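PDB 6TFX: ABC transporter substrate-binding protein from Rhizobium radiobacter, which binds the opine mannopinic acid as the periplasmic solute-binding component of an ABC importer of mannityl-opines. Local coordinates for residues L204-E207 / A208-D211; V295-S298 / N299-G302; N311-P314 / A315-K318; A387-I391 / A392-L396; W464-K467 / N468-W472. One frame throughout, in Å; residues are numbered along the deposited sequence.

Contact 1: residues L204-E207 / A208-D211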
loop_
_atom_site.group_PDB
_atom_site.type_symbol
_atom_site.label_atom_id
_atom_site.label_comp_id
_atom_site.label_asym_id
_atom_site.label_seq_id
_atom_site.Cartn_x
_atom_site.Cartn_y
_atom_site.Cartn_z
ATOM N N LEU A 204 -16.800 -1.301 -8.934
ATOM C CA LEU A 204 -17.466 -0.178 -9.599
ATOM C C LEU A 204 -16.433 0.887 -9.868
ATOM O O LEU A 204 -16.430 1.942 -9.223
ATOM C CB LEU A 204 -18.636 0.370 -8.740
ATOM C CG LEU A 204 -19.858 -0.546 -8.625
ATOM C CD1 LEU A 204 -20.711 -0.171 -7.434
ATOM C CD2 LEU A 204 -20.719 -0.500 -9.907
ATOM N N ASN A 205 -15.521 0.597 -10.823
ATOM C CA ASN A 205 -14.443 1.527 -11.162
ATOM C C ASN A 205 -14.943 2.871 -11.697
ATOM O O ASN A 205 -14.318 3.885 -11.431
ATOM C CB ASN A 205 -13.456 0.904 -12.157
ATOM C CG ASN A 205 -12.086 1.559 -12.073
ATOM O OD1 ASN A 205 -11.469 1.624 -11.004
ATOM N ND2 ASN A 205 -11.570 2.045 -13.210
ATOM N N ASN A 206 -16.096 2.885 -12.400
ATOM C CA ASN A 206 -16.663 4.122 -12.938
ATOM C C ASN A 206 -17.270 4.936 -11.791
ATOM O O ASN A 206 -18.214 4.476 -11.138
ATOM C CB ASN A 206 -17.696 3.811 -14.007
ATOM C CG ASN A 206 -18.276 5.063 -14.617
ATOM O OD1 ASN A 206 -19.267 5.613 -14.130
ATOM N ND2 ASN A 206 -17.653 5.552 -15.677
ATOM N N GLU A 207 -16.689 6.111 -11.509
ATOM C CA GLU A 207 -17.108 6.987 -10.401
ATOM C C GLU A 207 -18.570 7.389 -10.475
ATOM O O GLU A 207 -19.251 7.381 -9.446
ATOM C CB GLU A 207 -16.211 8.234 -10.291
ATOM C CG GLU A 207 -14.799 7.917 -9.804
ATOM C CD GLU A 207 -13.856 9.094 -9.621
ATOM O OE1 GLU A 207 -14.120 10.188 -10.170
ATOM O OE2 GLU A 207 -12.827 8.909 -8.935
ATOM N N ALA A 208 -19.068 7.704 -11.685
ATOM C CA ALA A 208 -20.483 8.093 -11.837
ATOM C C ALA A 208 -21.424 6.937 -11.454
ATOM O O ALA A 208 -22.388 7.161 -10.719
ATOM C CB ALA A 208 -20.761 8.564 -13.260
ATOM N N ALA A 209 -21.123 5.699 -11.906
ATOM C CA ALA A 209 -21.939 4.510 -11.572
ATOM C C ALA A 209 -21.852 4.198 -10.069
ATOM O O ALA A 209 -22.864 3.856 -9.449
ATOM C CB ALA A 209 -21.473 3.308 -12.388
ATOM N N ARG A 210 -20.635 4.328 -9.479
ATOM C CA ARG A 210 -20.467 4.086 -8.040
ATOM C C ARG A 210 -21.300 5.081 -7.213
ATOM O O ARG A 210 -22.019 4.666 -6.302
ATOM C CB ARG A 210 -18.979 4.160 -7.657
ATOM C CG ARG A 210 -18.650 3.557 -6.279
ATOM C CD ARG A 210 -17.172 3.744 -5.886
ATOM N NE ARG A 210 -16.298 3.656 -7.051
ATOM C CZ ARG A 210 -15.337 4.512 -7.372
ATOM N NH1 ARG A 210 -15.011 5.503 -6.545
ATOM N NH2 ARG A 210 -14.649 4.349 -8.490
ATOM N N ASP A 211 -21.203 6.393 -7.537
ATOM C CA ASP A 211 -21.959 7.451 -6.840
ATOM C C ASP A 211 -23.476 7.208 -6.969
ATOM O O ASP A 211 -24.189 7.302 -5.972
ATOM C CB ASP A 211 -21.581 8.849 -7.398
ATOM C CG ASP A 211 -20.234 9.407 -6.920
ATOM O OD1 ASP A 211 -19.695 8.894 -5.903
ATOM O OD2 ASP A 211 -19.729 10.372 -7.551
HETATM O O HOH W 1 -12.249 6.808 -7.368
#

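Contact 2: residues V295-S298 / N299-G302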
loop_
_atom_site.group_PDB
_atom_site.type_symbol
_atom_site.label_atom_id
_atom_site.label_comp_id
_atom_site.label_asym_id
_atom_site.label_seq_id
_atom_site.Cartn_x
_atom_site.Cartn_y
_atom_site.Cartn_z
ATOM N N VAL A 295 10.727 12.618 -0.880
ATOM C CA VAL A 295 10.400 11.476 -1.711
ATOM C C VAL A 295 9.869 10.269 -0.933
ATOM O O VAL A 295 9.762 9.174 -1.491
ATOM C CB VAL A 295 11.614 11.098 -2.595
ATOM C CG1 VAL A 295 11.886 12.191 -3.635
ATOM C CG2 VAL A 295 12.861 10.831 -1.733
ATOM N N ILE A 296 9.507 10.480 0.331
ATOM C CA ILE A 296 8.852 9.495 1.179
ATOM C C ILE A 296 7.676 10.198 1.868
ATOM O O ILE A 296 7.703 11.424 2.014
ATOM C CB ILE A 296 9.811 8.811 2.187
ATOM C CG1 ILE A 296 10.174 9.744 3.370
ATOM C CG2 ILE A 296 11.058 8.237 1.474
ATOM C CD1 ILE A 296 11.067 9.039 4.400
ATOM N N PRO A 297 6.638 9.451 2.289
ATOM C CA PRO A 297 5.468 10.111 2.916
ATOM C C PRO A 297 5.842 10.881 4.188
ATOM O O PRO A 297 6.779 10.501 4.897
ATOM C CB PRO A 297 4.517 8.952 3.213
ATOM C CG PRO A 297 4.878 7.888 2.166
ATOM C CD PRO A 297 6.414 7.994 2.135
ATOM N N SER A 298 5.110 11.970 4.473
ATOM C CA SER A 298 5.468 12.852 5.601
ATOM C C SER A 298 5.422 12.137 6.943
ATOM O O SER A 298 6.149 12.517 7.870
ATOM C CB SER A 298 4.599 14.105 5.619
ATOM O OG SER A 298 3.256 13.740 5.880
ATOM N N ASN A 299 4.562 11.103 7.042
ATOM C CA ASN A 299 4.409 10.337 8.271
ATOM C C ASN A 299 5.415 9.179 8.154
ATOM O O ASN A 299 5.055 8.053 7.773
ATOM C CB ASN A 299 2.952 9.847 8.369
ATOM C CG ASN A 299 2.693 8.556 9.106
ATOM O OD1 ASN A 299 2.210 7.564 8.524
ATOM N ND2 ASN A 299 3.017 8.541 10.388
ATOM N N ASN A 300 6.683 9.516 8.299
ATOM C CA ASN A 300 7.774 8.572 8.385
ATOM C C ASN A 300 8.759 9.054 9.408
ATOM O O ASN A 300 9.230 10.194 9.311
ATOM C CB ASN A 300 8.531 8.423 7.075
ATOM C CG ASN A 300 8.031 7.295 6.242
ATOM O OD1 ASN A 300 8.452 6.163 6.399
ATOM N ND2 ASN A 300 7.135 7.590 5.333
ATOM N N LEU A 301 9.200 8.137 10.276
ATOM C CA LEU A 301 10.344 8.444 11.132
ATOM C C LEU A 301 11.503 8.597 10.120
ATOM O O LEU A 301 11.678 7.718 9.260
ATOM C CB LEU A 301 10.645 7.252 12.072
ATOM C CG LEU A 301 11.992 7.284 12.790
ATOM C CD1 LEU A 301 12.050 8.439 13.743
ATOM C CD2 LEU A 301 12.238 5.986 13.578
ATOM N N GLY A 302 12.230 9.717 10.202
ATOM C CA GLY A 302 13.323 10.012 9.280
ATOM C C GLY A 302 12.948 10.917 8.109
ATOM O O GLY A 302 13.807 11.289 7.299
#

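Contact 3: residues N311-P314 / A315-K318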
loop_
_atom_site.group_PDB
_atom_site.type_symbol
_atom_site.label_atom_id
_atom_site.label_comp_id
_atom_site.label_asym_id
_atom_site.label_seq_id
_atom_site.Cartn_x
_atom_site.Cartn_y
_atom_site.Cartn_z
ATOM N N ASN A 311 11.774 23.854 -7.311
ATOM C CA ASN A 311 10.655 24.805 -7.355
ATOM C C ASN A 311 9.969 24.859 -8.716
ATOM O O ASN A 311 10.510 24.407 -9.718
ATOM C CB ASN A 311 11.118 26.213 -6.947
ATOM C CG ASN A 311 11.968 26.912 -7.976
ATOM O OD1 ASN A 311 12.784 26.295 -8.681
ATOM N ND2 ASN A 311 11.780 28.232 -8.107
ATOM N N TYR A 312 8.782 25.459 -8.744
ATOM C CA TYR A 312 8.033 25.597 -9.985
ATOM C C TYR A 312 8.586 26.788 -10.754
ATOM O O TYR A 312 8.546 27.919 -10.250
ATOM C CB TYR A 312 6.542 25.799 -9.682
ATOM C CG TYR A 312 5.697 25.945 -10.922
ATOM C CD1 TYR A 312 5.516 24.877 -11.799
ATOM C CD2 TYR A 312 5.117 27.164 -11.252
ATOM C CE1 TYR A 312 4.726 25.007 -12.942
ATOM C CE2 TYR A 312 4.293 27.297 -12.370
ATOM C CZ TYR A 312 4.104 26.215 -13.213
ATOM O OH TYR A 312 3.343 26.362 -14.346
ATOM N N ASP A 313 9.090 26.546 -11.976
ATOM C CA ASP A 313 9.638 27.617 -12.813
ATOM C C ASP A 313 9.671 27.082 -14.224
ATOM O O ASP A 313 10.714 26.604 -14.650
ATOM C CB ASP A 313 11.066 28.011 -12.360
ATOM C CG ASP A 313 11.669 29.226 -13.057
ATOM O OD1 ASP A 313 11.106 29.669 -14.060
ATOM O OD2 ASP A 313 12.736 29.705 -12.603
ATOM N N PRO A 314 8.527 27.086 -14.930
ATOM C CA PRO A 314 8.510 26.521 -16.297
ATOM C C PRO A 314 9.414 27.252 -17.303
ATOM O O PRO A 314 9.830 26.658 -18.308
ATOM C CB PRO A 314 7.028 26.557 -16.676
ATOM C CG PRO A 314 6.431 27.600 -15.814
ATOM C CD PRO A 314 7.203 27.620 -14.544
ATOM N N ALA A 315 9.765 28.525 -17.032
ATOM C CA ALA A 315 10.701 29.251 -17.918
ATOM C C ALA A 315 12.090 28.551 -17.800
ATOM O O ALA A 315 12.792 28.372 -18.807
ATOM C CB ALA A 315 10.800 30.709 -17.478
ATOM N N GLN A 316 12.454 28.121 -16.576
ATOM C CA GLN A 316 13.711 27.405 -16.349
ATOM C C GLN A 316 13.641 26.023 -17.046
ATOM O O GLN A 316 14.636 25.574 -17.638
ATOM C CB GLN A 316 14.003 27.254 -14.842
ATOM C CG GLN A 316 15.331 26.572 -14.508
ATOM C CD GLN A 316 16.610 27.317 -14.913
ATOM O OE1 GLN A 316 16.595 28.441 -15.447
ATOM N NE2 GLN A 316 17.758 26.686 -14.671
ATOM N N SER A 317 12.464 25.364 -16.993
ATOM C CA SER A 317 12.283 24.087 -17.687
ATOM C C SER A 317 12.647 24.241 -19.174
ATOM O O SER A 317 13.433 23.454 -19.706
ATOM C CB SER A 317 10.825 23.651 -17.581
ATOM O OG SER A 317 10.542 23.396 -16.218
ATOM N N LYS A 318 12.085 25.275 -19.839
ATOM C CA LYS A 318 12.345 25.489 -21.264
ATOM C C LYS A 318 13.832 25.749 -21.534
ATOM O O LYS A 318 14.378 25.240 -22.513
ATOM C CB LYS A 318 11.458 26.631 -21.787
ATOM C CG LYS A 318 9.989 26.239 -21.839
ATOM C CD LYS A 318 9.094 27.412 -22.274
ATOM C CE LYS A 318 8.772 27.382 -23.751
ATOM N NZ LYS A 318 7.305 27.315 -23.997
HETATM O O HOH W 2 8.761 30.667 -14.697
#

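Contact 4: residues A387-I391 / A392-L396. With N72 ((2~{R})-2-[[(3~{R},4~{R},5~{S})-3,4,5,6-tetrakis(oxidanyl)-2-oxidanylidene-hexyl]amino]pentanedioic acid), chain C.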
loop_
_atom_site.group_PDB
_atom_site.type_symbol
_atom_site.label_atom_id
_atom_site.label_comp_id
_atom_site.label_asym_id
_atom_site.label_seq_id
_atom_site.Cartn_x
_atom_site.Cartn_y
_atom_site.Cartn_z
ATOM N N ALA A 387 1.890 4.061 0.387
ATOM C CA ALA A 387 2.462 4.291 1.711
ATOM C C ALA A 387 3.046 2.960 2.185
ATOM O O ALA A 387 2.625 1.892 1.714
ATOM C CB ALA A 387 1.418 4.791 2.713
ATOM N N ARG A 388 3.997 3.011 3.141
ATOM C CA ARG A 388 4.555 1.783 3.701
ATOM C C ARG A 388 4.604 1.986 5.227
ATOM O O ARG A 388 4.171 3.046 5.719
ATOM C CB ARG A 388 5.966 1.524 3.124
ATOM C CG ARG A 388 5.951 1.103 1.627
ATOM C CD ARG A 388 5.257 -0.256 1.455
ATOM N NE ARG A 388 5.288 -0.787 0.086
ATOM C CZ ARG A 388 4.270 -0.726 -0.759
ATOM N NH1 ARG A 388 3.175 -0.039 -0.446
ATOM N NH2 ARG A 388 4.349 -1.323 -1.944
ATOM N N PHE A 389 5.136 0.993 5.989
ATOM C CA PHE A 389 5.246 1.210 7.451
ATOM C C PHE A 389 5.977 2.545 7.691
ATOM O O PHE A 389 6.903 2.870 6.940
ATOM C CB PHE A 389 6.019 0.074 8.138
ATOM C CG PHE A 389 5.360 -1.278 8.056
ATOM C CD1 PHE A 389 4.012 -1.433 8.365
ATOM C CD2 PHE A 389 6.093 -2.405 7.701
ATOM C CE1 PHE A 389 3.402 -2.694 8.299
ATOM C CE2 PHE A 389 5.480 -3.664 7.625
ATOM C CZ PHE A 389 4.139 -3.799 7.927
ATOM N N PRO A 390 5.610 3.288 8.757
ATOM C CA PRO A 390 6.137 4.651 8.928
ATOM C C PRO A 390 7.544 4.789 9.506
ATOM O O PRO A 390 7.767 5.568 10.461
ATOM C CB PRO A 390 5.101 5.320 9.843
ATOM C CG PRO A 390 4.546 4.174 10.664
ATOM C CD PRO A 390 4.478 3.020 9.674
ATOM N N ILE A 391 8.497 4.084 8.886
ATOM C CA ILE A 391 9.920 4.198 9.189
ATOM C C ILE A 391 10.555 4.354 7.812
ATOM O O ILE A 391 10.244 3.572 6.918
ATOM C CB ILE A 391 10.460 2.979 9.955
ATOM C CG1 ILE A 391 9.817 2.890 11.369
ATOM C CG2 ILE A 391 11.985 3.066 10.050
ATOM C CD1 ILE A 391 10.175 1.640 12.132
ATOM N N ALA A 392 11.400 5.394 7.627
ATOM C CA ALA A 392 11.963 5.697 6.298
ATOM C C ALA A 392 12.592 4.520 5.591
ATOM O O ALA A 392 12.562 4.468 4.345
ATOM C CB ALA A 392 12.953 6.849 6.387
ATOM N N ASP A 393 13.180 3.571 6.350
ATOM C CA ASP A 393 13.832 2.405 5.737
ATOM C C ASP A 393 12.929 1.669 4.749
ATOM O O ASP A 393 13.416 1.177 3.723
ATOM C CB ASP A 393 14.285 1.385 6.811
ATOM C CG ASP A 393 14.901 0.150 6.162
ATOM O OD1 ASP A 393 15.861 0.310 5.369
ATOM O OD2 ASP A 393 14.405 -0.973 6.422
ATOM N N TYR A 394 11.620 1.584 5.043
ATOM C CA TYR A 394 10.735 0.818 4.155
ATOM C C TYR A 394 10.555 1.509 2.818
ATOM O O TYR A 394 10.862 0.915 1.782
ATOM C CB TYR A 394 9.385 0.527 4.846
ATOM C CG TYR A 394 9.598 -0.456 5.983
ATOM C CD1 TYR A 394 9.734 -1.816 5.730
ATOM C CD2 TYR A 394 9.817 -0.010 7.284
ATOM C CE1 TYR A 394 10.013 -2.722 6.750
ATOM C CE2 TYR A 394 10.101 -0.910 8.321
ATOM C CZ TYR A 394 10.223 -2.264 8.037
ATOM O OH TYR A 394 10.514 -3.184 9.010
ATOM N N TYR A 395 10.086 2.754 2.824
ATOM C CA TYR A 395 9.893 3.429 1.525
ATOM C C TYR A 395 11.219 3.563 0.801
ATOM O O TYR A 395 11.298 3.323 -0.403
ATOM C CB TYR A 395 9.286 4.820 1.741
ATOM C CG TYR A 395 8.245 5.172 0.700
ATOM C CD1 TYR A 395 6.918 4.780 0.856
ATOM C CD2 TYR A 395 8.577 5.921 -0.429
ATOM C CE1 TYR A 395 5.939 5.138 -0.076
ATOM C CE2 TYR A 395 7.604 6.280 -1.371
ATOM C CZ TYR A 395 6.284 5.887 -1.188
ATOM O OH TYR A 395 5.320 6.223 -2.126
ATOM N N LEU A 396 12.298 3.930 1.532
ATOM C CA LEU A 396 13.580 4.123 0.856
ATOM C C LEU A 396 14.106 2.836 0.228
ATOM O O LEU A 396 14.584 2.848 -0.904
ATOM C CB LEU A 396 14.632 4.692 1.827
ATOM C CG LEU A 396 14.381 6.119 2.265
ATOM C CD1 LEU A 396 15.338 6.481 3.400
ATOM C CD2 LEU A 396 14.548 7.131 1.080
HETATM O OAB N72 C . -4.917 10.308 -6.713
HETATM C CAF N72 C . -3.865 9.389 -6.357
HETATM C CAG N72 C . -4.221 7.865 -6.364
HETATM O OAC N72 C . -5.590 7.618 -6.379
HETATM C CAH N72 C . -3.328 7.084 -5.398
HETATM O OAM N72 C . -2.575 7.713 -4.433
HETATM C CAI N72 C . -3.575 5.908 -4.474
HETATM O OAD N72 C . -4.902 5.920 -3.996
HETATM C CAJ N72 C . -3.032 4.616 -5.035
HETATM O OAE N72 C . -2.089 4.680 -5.865
HETATM C CAK N72 C . -3.674 3.258 -4.635
HETATM N N N72 C . -2.777 2.479 -3.815
HETATM C CA N72 C . -2.238 1.246 -4.250
HETATM C C N72 C . -2.363 0.878 -5.702
HETATM O O N72 C . -1.596 1.061 -6.728
HETATM C CB N72 C . -0.857 1.037 -3.623
HETATM C CG N72 C . 0.146 0.103 -4.302
HETATM C CD N72 C . 1.130 -0.545 -3.324
HETATM O OE1 N72 C . 0.810 -0.790 -2.116
HETATM O OE2 N72 C . 2.268 -0.851 -3.743
HETATM O OXT N72 C . -3.434 0.243 -5.720
HETATM O O HOH W 3 8.015 4.040 4.757
#

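Contact 5: residues W464-K467 / N468-W472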
loop_
_atom_site.group_PDB
_atom_site.type_symbol
_atom_site.label_atom_id
_atom_site.label_comp_id
_atom_site.label_asym_id
_atom_site.label_seq_id
_atom_site.Cartn_x
_atom_site.Cartn_y
_atom_site.Cartn_z
ATOM N N TRP A 464 -13.590 7.548 1.894
ATOM C CA TRP A 464 -14.686 6.587 1.747
ATOM C C TRP A 464 -15.936 7.140 2.396
ATOM O O TRP A 464 -15.836 7.790 3.437
ATOM C CB TRP A 464 -14.290 5.255 2.426
ATOM C CG TRP A 464 -13.182 4.509 1.724
ATOM C CD1 TRP A 464 -11.842 4.802 1.730
ATOM C CD2 TRP A 464 -13.317 3.294 0.990
ATOM N NE1 TRP A 464 -11.155 3.890 0.963
ATOM C CE2 TRP A 464 -12.027 2.937 0.519
ATOM C CE3 TRP A 464 -14.397 2.442 0.714
ATOM C CZ2 TRP A 464 -11.796 1.773 -0.215
ATOM C CZ3 TRP A 464 -14.171 1.304 -0.046
ATOM C CH2 TRP A 464 -12.880 0.975 -0.491
ATOM N N ALA A 465 -17.102 6.931 1.761
ATOM C CA ALA A 465 -18.360 7.423 2.322
ATOM C C ALA A 465 -19.179 6.236 2.830
ATOM O O ALA A 465 -19.090 5.137 2.284
ATOM C CB ALA A 465 -19.157 8.161 1.263
ATOM N N ARG A 466 -19.944 6.456 3.881
ATOM C CA ARG A 466 -20.806 5.413 4.427
ATOM C C ARG A 466 -22.070 6.077 4.921
ATOM O O ARG A 466 -22.105 7.299 5.109
ATOM C CB ARG A 466 -20.134 4.669 5.591
ATOM C CG ARG A 466 -19.854 5.542 6.816
ATOM C CD ARG A 466 -19.373 4.702 7.965
ATOM N NE ARG A 466 -18.721 5.513 8.991
ATOM C CZ ARG A 466 -19.329 5.977 10.076
ATOM N NH1 ARG A 466 -20.621 5.748 10.271
ATOM N NH2 ARG A 466 -18.656 6.694 10.964
ATOM N N LYS A 467 -23.101 5.277 5.131
ATOM C CA LYS A 467 -24.337 5.768 5.713
ATOM C C LYS A 467 -24.125 5.781 7.237
ATOM O O LYS A 467 -23.415 4.904 7.742
ATOM C CB LYS A 467 -25.502 4.852 5.296
ATOM C CG LYS A 467 -25.818 4.889 3.783
ATOM C CD LYS A 467 -26.435 6.224 3.363
ATOM C CE LYS A 467 -26.519 6.364 1.863
ATOM N NZ LYS A 467 -26.963 7.725 1.474
ATOM N N ASN A 468 -24.709 6.762 7.975
ATOM C CA ASN A 468 -24.480 6.808 9.425
ATOM C C ASN A 468 -25.144 5.642 10.194
ATOM O O ASN A 468 -24.922 5.516 11.397
ATOM C CB ASN A 468 -24.849 8.167 10.042
ATOM C CG ASN A 468 -26.302 8.536 9.975
ATOM O OD1 ASN A 468 -27.148 7.815 9.426
ATOM N ND2 ASN A 468 -26.619 9.694 10.526
ATOM N N LYS A 469 -25.925 4.781 9.499
ATOM C CA LYS A 469 -26.522 3.584 10.100
ATOM C C LYS A 469 -25.428 2.509 10.288
ATOM O O LYS A 469 -25.657 1.530 10.990
ATOM C CB LYS A 469 -27.671 3.038 9.234
ATOM C CG LYS A 469 -27.280 2.549 7.838
ATOM C CD LYS A 469 -28.504 2.020 7.086
ATOM C CE LYS A 469 -28.284 1.964 5.593
ATOM N NZ LYS A 469 -29.575 1.911 4.855
ATOM N N LEU A 470 -24.273 2.658 9.614
ATOM C CA LEU A 470 -23.209 1.659 9.733
ATOM C C LEU A 470 -22.250 2.104 10.831
ATOM O O LEU A 470 -21.857 3.261 10.844
ATOM C CB LEU A 470 -22.457 1.555 8.387
ATOM C CG LEU A 470 -21.203 0.627 8.360
ATOM C CD1 LEU A 470 -21.558 -0.821 8.709
ATOM C CD2 LEU A 470 -20.562 0.654 7.013
ATOM N N GLY A 471 -21.912 1.197 11.749
ATOM C CA GLY A 471 -20.945 1.459 12.805
ATOM C C GLY A 471 -19.732 0.561 12.632
ATOM O O GLY A 471 -19.882 -0.653 12.411
ATOM N N TRP A 472 -18.511 1.131 12.687
ATOM C CA TRP A 472 -17.322 0.298 12.530
ATOM C C TRP A 472 -17.027 -0.550 13.773
ATOM O O TRP A 472 -16.416 -1.609 13.653
ATOM C CB TRP A 472 -16.077 1.142 12.227
ATOM C CG TRP A 472 -16.157 1.986 10.986
ATOM C CD1 TRP A 472 -15.975 3.335 10.909
ATOM C CD2 TRP A 472 -16.353 1.528 9.638
ATOM N NE1 TRP A 472 -16.077 3.755 9.600
ATOM C CE2 TRP A 472 -16.298 2.665 8.795
ATOM C CE3 TRP A 472 -16.562 0.263 9.053
ATOM C CZ2 TRP A 472 -16.472 2.579 7.404
ATOM C CZ3 TRP A 472 -16.764 0.185 7.677
ATOM C CH2 TRP A 472 -16.725 1.336 6.873
#

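Contact 1: residues L204-E207 / A208-D211
Arg210 reaches back to the turn that precedes its own helix and lays the edge of its guanidinium against the carbonyl of Leu204. NE and NH2 both grip that one oxygen, side-on. Arg210 NE to Leu204 O is 2.8 Å, with the donor slightly tilted from the carbonyl plane. Arg210 NH2 to Leu204 O is 3.1 Å, in that plane and on a lone pair. The chain runs straight from CA to CD and then bends at chi3 (-35°), which swings the flat group back toward residues 204-205. One face of the guanidinium lies over Glu207 CA. The carboxylate of Glu207 stands almost perpendicular to it, the planes 84° apart, and the two charges do not touch. A water joins them instead, donating to Glu207 OE2 and accepting from Arg210 NH1 at 3.2 Å; NH1 also binds Gln223 O of strand 221-223. On the helix start itself, Asn206 carries CG trans to its own N (chi1 -178°), turning OD1 over the first turn, where it accepts from Ala209 N at 2.9 Å in the plane of the side-chain carbonyl. The main chain follows with Asn206 O taking Arg210 N and Glu207 O taking Asp211 N. This is a classic asparagine N-cap, here opening helix 207-215 directly after strand 198-203 of the mixed sheet.

Contact 2: residues V295-S298 / N299-G302
Asn300 holds its side chain at chi1 -94°, so that the amide folds back over the preceding residues, while Ile296 places CG1 between its backbone N and carbonyl carbon (chi1 75°) and sends CD1 forward to meet it. Ile296 CD1 touches Asn300 CB at 3.7 Å, the methyl lying against the aliphatic root of the asparagine. Beyond that root, the amide nitrogen turns to the main chain: Asn300 ND2 donates to Pro297 O at 3.0 Å with a nearly straight N-H (162°). The oxygen sits close to the plane of the Asn300 amide, but the donor itself is clearly tilted from the Pro297 carbonyl plane. The same nitrogen packs on the proline ring, with Asn300 ND2 3.3 Å from Pro297 CD, so a single amide group both bonds to and leans on Pro297. A weak bond from Asn300 N to Ser298 O, 3.1 Å long, closes a tighter bend within this one. Ser298 directs its hydroxyl elsewhere, to Glu459 of strand 454-467. Ile296 and Pro297 are buried against Tyr395 of helix 392-400, and the magnesium-binding Cys418 lies about 10 Å from the Ile296 side chain. The tight bend is an inverse gamma turn centred on Asn299, with the Asn300 side-chain amide bridging the wider bend back to Pro297, in the long loop between strand 289-291 and helix 314-323.

Contact 3: residues N311-P314 / A315-K318
Asp313 lays its carboxylate across the CB of Gln316, with Asp313 CG 3.5 Å from Gln316 CB, and the same group caps helix 314-323. This is an aspartate N-cap followed by proline at the first helical position, where the lack of an N-H costs no helix bond. CG of Asp313 is trans to its backbone N (chi1 -173°), an orientation that carries OD1 over the amides of the opening turn. Gln316 N donates to Asp313 OD1 at 3.2 Å; the approach is from above the carboxylate plane, 74° out of it. A negative group at this end would be expected to interact favourably with the helix dipole. Water widens the cap, donating to Asp313 OD1 and accepting weakly from Ala315 N. The aspartate's main chain adds to the grip: Asp313 O takes Ser317 N at 3.2 Å, in the carbonyl plane, along with a weak bond from Gln316 N. Next along, Pro314 O accepts from Lys318 N. Ser317 gives its hydroxyl to Ala270 O of helix 265-272. Before the cap, the Tyr312 ring packs on the proline, with Pro314 CD 3.6 Å above its plane and offset toward the rim.

Contact 4: residues A387-I391 / A392-L396
Arg388 starts by packing on the helix that follows it: its CB lies 4.0 Å from Tyr394 CB, and its CG 3.9 Å from Tyr395 CD1, approaching that ring obliquely. A bend at chi2 (-65°) then turns the chain from the two tyrosines toward the ligand; on the way NE bonds Gln398 OE1 of the same helix. NH1 has two acceptors, Ala387 O and the ligand carboxylate, with Arg388 NH1 to N72 OE1 at 3.0 Å. At the tip, Arg388 NH2 meets N72 OE2 at 2.8 Å, nearly straight (169°). Together these bonds hold the rotation of the guanidinium. The two-nitrogen clasp grips the side-chain carboxylate of the glutamate half of mannopinic acid, in the ligand pocket of this solute-binding fold, which Tyr384, Asn251 and Glu249 among others complete. The next residue, Phe389, presents its ring edge to the face of Tyr394 in a T-shaped pair, centroids 5.4 Å apart and planes at 88°; Phe389 CD2 stands over the ring centre. The hydroxyl of Tyr394 goes to Ser134, and that of Tyr395 to Ala386 O. Tyr394 N donates to Ile391 O at 3.1 Å, and a water bonded to Phe389 O accepts from Tyr395 N.

Contact 5: residues W464-K467 / N468-W472
A type I beta turn from Lys467 to Leu470 ends the long strand 454-467 and sends the chain into the short strand 470-471. It is closed by Leu470 N donating to Lys467 O, 3.0 Å long, with the donor well above the carbonyl plane. Arg466 has its CG wedged between the backbone N and the carbonyl carbon (chi1 64°), and from there the chain runs extended to NE, crossing the indole of Trp472 at a slant. Arg466 CD lies 3.6 Å from Trp472 CZ2. The guanidinium is turned 74° from the ring plane, and Arg466 NE comes within 3.2 Å of Trp472 NE1. Two donors cannot bond to each other; their closeness is probably explained by a shared acceptor, Asp243 OD2, which forms a salt bridge with the arginine and a hydrogen bond with the indole. Lys467 CB packs against Lys469 CG at 3.9 Å, while NZ of Lys467 bonds to Asn240 OD1, and Lys467 forms a cation-pi contact with Phe214 of helix 207-215. Strand 454-467 lies here between strands 221-223 and 240-255, bonded to both, and strand 470-471 turns away to pair antiparallel with 491-492 near the C terminus.

In the fold
All five contacts are local and follow one another in series along the chain; none nests in or crosses another. Contact 1 turns strand 198-203 into helix 207-215. Contact 2 then bends the long loop after strand 289-291, and contact 3 ends that loop by starting helix 314-323, with their centres about 26 Å apart. Contact 4 joins strand 381-386 to helix 392-400 beside the ligand. It touches contact 2 directly: Leu301 pairs through its backbone with Pro390 and Ala392, probably by two hydrogen bonds, uniting two loops distant in sequence. Contact 5 turns the chain out of strand 454-467, its nearest atoms about 7 Å from contact 1.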